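Local coordinates for protein anaerobically-induced outer membrane porin OprE (Pseudomonas aeruginosa, PDB 4FRX) that forms a beta-barrel in the bacterial outer membrane and probably acts as a porin that lets small solutes pass, at residues Y23-N28 against D424-I429. Residues are numbered along the deposited sequence; the frame is centred on the assembly and turned at random.
Sequences YINTDN and DENRLI
Y23, N25 and D27 pair with L428, N426 and D424 as the hydrogen-bonded positions of an antiparallel ladder, its segment axes 4.7 Å apart and 174° between their directions. Each pair exchanges two N-H...O bonds, six in all, and the CA atoms of I24, R427, T26 and E425 make CA-H...O contacts with carbonyls of the neighbouring pairs. On the face bearing Y23, N25 and D27, the side chains of N25 and N426 run side by side with amide planes 84° apart. N426 ND2 donates to a lone pair of N25 OD1 at 3.2 Å; ND2 lies in the carbonyl plane of N25, and OD1 in the amide plane of N426. With CG wedged between backbone N and carbonyl carbon (chi1 67°), the N25 amide can also reach along its own strand, where ND2 gives a nearly straight bond of 3.0 Å to Y23 OH. The network continues outside the pair: Y23 OH is hydrogen-bonded to E39, and N426 OD1 accepts from W402 and N404. L428 CD1 rests 3.9 Å from CD2 of the Y23 ring. The other face carries I24, T26, E425 and R427. Here I24 CD1 packs 3.7 Å from E425 CD; R427 grips E425 OE2 side-on, through NE at 2.9 Å and a more bent NH2 bond. Q330 also binds OE2. Joining strand 17-28 to strand 423-434, the ladder closes the barrel between its first and last strands; six backbone bonds and the N426-N25 amide bond cross this seam, whereas the E425-R427 bridge stays within strand 423-434.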
ATOM      1  N   TYR A  23       3.444 -17.973   4.553  1.00 11.23           N
ATOM      2  CA  TYR A  23       4.551 -18.292   5.420  1.00 13.61           C
ATOM      3  C   TYR A  23       5.560 -17.140   5.387  1.00  8.19           C
ATOM      4  O   TYR A  23       5.894 -16.644   4.319  1.00 11.87           O
ATOM      5  CB  TYR A  23       5.203 -19.585   4.943  1.00 11.06           C
ATOM      6  CG  TYR A  23       6.480 -19.890   5.673  1.00 16.24           C
ATOM      7  CD1 TYR A  23       6.460 -20.517   6.914  1.00 19.00           C
ATOM      8  CD2 TYR A  23       7.711 -19.541   5.129  1.00 20.78           C
ATOM      9  CE1 TYR A  23       7.636 -20.790   7.587  1.00 23.65           C
ATOM     10  CE2 TYR A  23       8.882 -19.809   5.792  1.00 24.24           C
ATOM     11  CZ  TYR A  23       8.842 -20.432   7.016  1.00 21.26           C
ATOM     12  OH  TYR A  23      10.025 -20.685   7.660  1.00 19.64           O
ATOM     13  N   ILE A  24       6.035 -16.709   6.547  1.00  9.81           N
ATOM     14  CA  ILE A  24       7.099 -15.715   6.575  1.00 10.80           C
ATOM     15  C   ILE A  24       8.197 -16.054   7.583  1.00 16.12           C
ATOM     16  O   ILE A  24       7.920 -16.494   8.708  1.00 14.97           O
ATOM     17  CB  ILE A  24       6.548 -14.269   6.802  1.00 13.42           C
ATOM     18  CG1 ILE A  24       7.674 -13.235   6.734  1.00 11.65           C
ATOM     19  CG2 ILE A  24       5.842 -14.144   8.135  1.00 17.59           C
ATOM     20  CD1 ILE A  24       7.165 -11.801   6.735  1.00 13.00           C
ATOM     21  N   ASN A  25       9.451 -15.890   7.162  1.00 10.21           N
ATOM     22  CA  ASN A  25      10.552 -15.986   8.109  1.00 14.36           C
ATOM     23  C   ASN A  25      11.477 -14.786   7.997  1.00 14.28           C
ATOM     24  O   ASN A  25      11.744 -14.295   6.905  1.00 15.07           O
ATOM     25  CB  ASN A  25      11.295 -17.343   8.056  1.00 15.81           C
ATOM     26  CG  ASN A  25      12.050 -17.584   6.750  1.00 32.68           C
ATOM     27  OD1 ASN A  25      12.700 -16.693   6.203  1.00 43.72           O
ATOM     28  ND2 ASN A  25      11.990 -18.817   6.265  1.00 38.37           N
ATOM     29  N   THR A  26      11.922 -14.297   9.141  1.00 11.97           N
ATOM     30  CA  THR A  26      12.780 -13.129   9.167  1.00 14.55           C
ATOM     31  C   THR A  26      14.013 -13.429  10.004  1.00 20.45           C
ATOM     32  O   THR A  26      13.949 -14.137  11.010  1.00 22.83           O
ATOM     33  CB  THR A  26      12.046 -11.911   9.757  1.00 20.02           C
ATOM     34  OG1 THR A  26      10.782 -11.749   9.112  1.00 23.67           O
ATOM     35  CG2 THR A  26      12.857 -10.642   9.556  1.00 32.23           C
ATOM     36  N   ASP A  27      15.139 -12.894   9.565  1.00 18.28           N
ATOM     37  CA  ASP A  27      16.389 -13.013  10.291  1.00 24.77           C
ATOM     38  C   ASP A  27      16.886 -11.589  10.539  1.00 24.85           C
ATOM     39  O   ASP A  27      17.102 -10.836   9.588  1.00 19.91           O
ATOM     40  CB  ASP A  27      17.381 -13.798   9.442  1.00 24.08           C
ATOM     41  CG  ASP A  27      18.510 -14.390  10.255  1.00 50.32           C
ATOM     42  OD1 ASP A  27      18.848 -13.837  11.325  1.00 54.74           O
ATOM     43  OD2 ASP A  27      19.066 -15.418   9.820  1.00 58.18           O
ATOM     44  N   ASN A  28      17.018 -11.213  11.810  1.00 23.52           N
ATOM     45  CA  ASN A  28      17.548  -9.908  12.192  1.00 36.71           C
ATOM     46  C   ASN A  28      18.936 -10.010  12.806  1.00 43.58           C
ATOM     47  O   ASN A  28      19.281 -11.026  13.410  1.00 43.80           O
ATOM     48  CB  ASN A  28      16.626  -9.224  13.198  1.00 42.35           C
ATOM     49  CG  ASN A  28      15.286  -8.866  12.607  1.00 49.22           C
ATOM     50  OD1 ASN A  28      15.192  -8.002  11.734  1.00 58.09           O
ATOM     51  ND2 ASN A  28      14.235  -9.515  13.087  1.00 45.50           N
ATOM     52  N   ASP A 424      16.969 -10.135   6.795  1.00 15.10           N
ATOM     53  CA  ASP A 424      16.675 -10.969   5.636  1.00 13.76           C
ATOM     54  C   ASP A 424      15.287 -11.546   5.850  1.00 14.64           C
ATOM     55  O   ASP A 424      14.926 -11.909   6.976  1.00 13.18           O
ATOM     56  CB  ASP A 424      17.680 -12.117   5.494  1.00 13.21           C
ATOM     57  CG  ASP A 424      19.051 -11.650   5.041  1.00 29.70           C
ATOM     58  OD1 ASP A 424      19.145 -10.601   4.372  1.00 35.79           O
ATOM     59  OD2 ASP A 424      20.046 -12.340   5.354  1.00 40.89           O
ATOM     60  N   GLU A 425      14.511 -11.645   4.777  1.00 13.52           N
ATOM     61  CA  GLU A 425      13.125 -12.075   4.890  1.00 13.39           C
ATOM     62  C   GLU A 425      12.748 -12.969   3.721  1.00  9.22           C
ATOM     63  O   GLU A 425      13.101 -12.692   2.570  1.00 10.55           O
ATOM     64  CB  GLU A 425      12.212 -10.842   4.960  1.00 15.04           C
ATOM     65  CG  GLU A 425      10.740 -11.124   5.152  1.00 15.84           C
ATOM     66  CD  GLU A 425       9.898  -9.855   5.086  1.00 20.43           C
ATOM     67  OE1 GLU A 425       9.977  -9.035   6.025  1.00 20.53           O
ATOM     68  OE2 GLU A 425       9.165  -9.673   4.092  1.00 19.84           O
ATOM     69  N   ASN A 426      12.044 -14.058   4.021  1.00 13.21           N
ATOM     70  CA  ASN A 426      11.452 -14.902   2.997  1.00 14.38           C
ATOM     71  C   ASN A 426       9.958 -14.949   3.192  1.00 14.92           C
ATOM     72  O   ASN A 426       9.487 -15.087   4.324  1.00 16.50           O
ATOM     73  CB  ASN A 426      11.996 -16.333   3.060  1.00 13.03           C
ATOM     74  CG  ASN A 426      13.423 -16.431   2.560  1.00 18.94           C
ATOM     75  OD1 ASN A 426      13.679 -16.303   1.362  1.00 13.87           O
ATOM     76  ND2 ASN A 426      14.364 -16.646   3.479  1.00 18.91           N
ATOM     77  N   ARG A 427       9.220 -14.826   2.092  1.00 15.14           N
ATOM     78  CA  ARG A 427       7.800 -15.141   2.098  1.00  9.91           C
ATOM     79  C   ARG A 427       7.512 -16.268   1.112  1.00  9.12           C
ATOM     80  O   ARG A 427       8.074 -16.328   0.016  1.00 12.28           O
ATOM     81  CB  ARG A 427       6.954 -13.926   1.742  1.00  8.75           C
ATOM     82  CG  ARG A 427       7.182 -12.731   2.622  1.00 12.06           C
ATOM     83  CD  ARG A 427       6.278 -11.587   2.182  1.00 11.94           C
ATOM     84  NE  ARG A 427       6.757 -10.304   2.678  1.00 17.47           N
ATOM     85  CZ  ARG A 427       6.222  -9.135   2.343  1.00 17.36           C
ATOM     86  NH1 ARG A 427       5.192  -9.094   1.513  1.00 17.44           N
ATOM     87  NH2 ARG A 427       6.723  -8.010   2.833  1.00 15.00           N
ATOM     88  N   LEU A 428       6.632 -17.171   1.525  1.00 10.13           N
ATOM     89  CA  LEU A 428       6.118 -18.198   0.641  1.00 13.64           C
ATOM     90  C   LEU A 428       4.610 -18.085   0.667  1.00 14.16           C
ATOM     91  O   LEU A 428       3.993 -18.158   1.737  1.00 14.29           O
ATOM     92  CB  LEU A 428       6.556 -19.581   1.129  1.00 16.83           C
ATOM     93  CG  LEU A 428       8.073 -19.768   1.072  1.00 18.56           C
ATOM     94  CD1 LEU A 428       8.499 -21.100   1.680  1.00 22.33           C
ATOM     95  CD2 LEU A 428       8.548 -19.667  -0.376  1.00 23.97           C
ATOM     96  N   ILE A 429       4.018 -17.882  -0.506  1.00 14.26           N
ATOM     97  CA  ILE A 429       2.590 -17.659  -0.588  1.00 10.84           C
ATOM     98  C   ILE A 429       1.956 -18.579  -1.623  1.00 17.83           C
ATOM     99  O   ILE A 429       2.364 -18.600  -2.789  1.00 16.89           O
ATOM    100  CB  ILE A 429       2.230 -16.176  -0.937  1.00 14.67           C
ATOM    101  CG1 ILE A 429       3.005 -15.182  -0.064  1.00 14.95           C
ATOM    102  CG2 ILE A 429       0.721 -15.951  -0.816  1.00 13.33           C
ATOM    103  CD1 ILE A 429       4.146 -14.478  -0.789  1.00 18.44           C
TER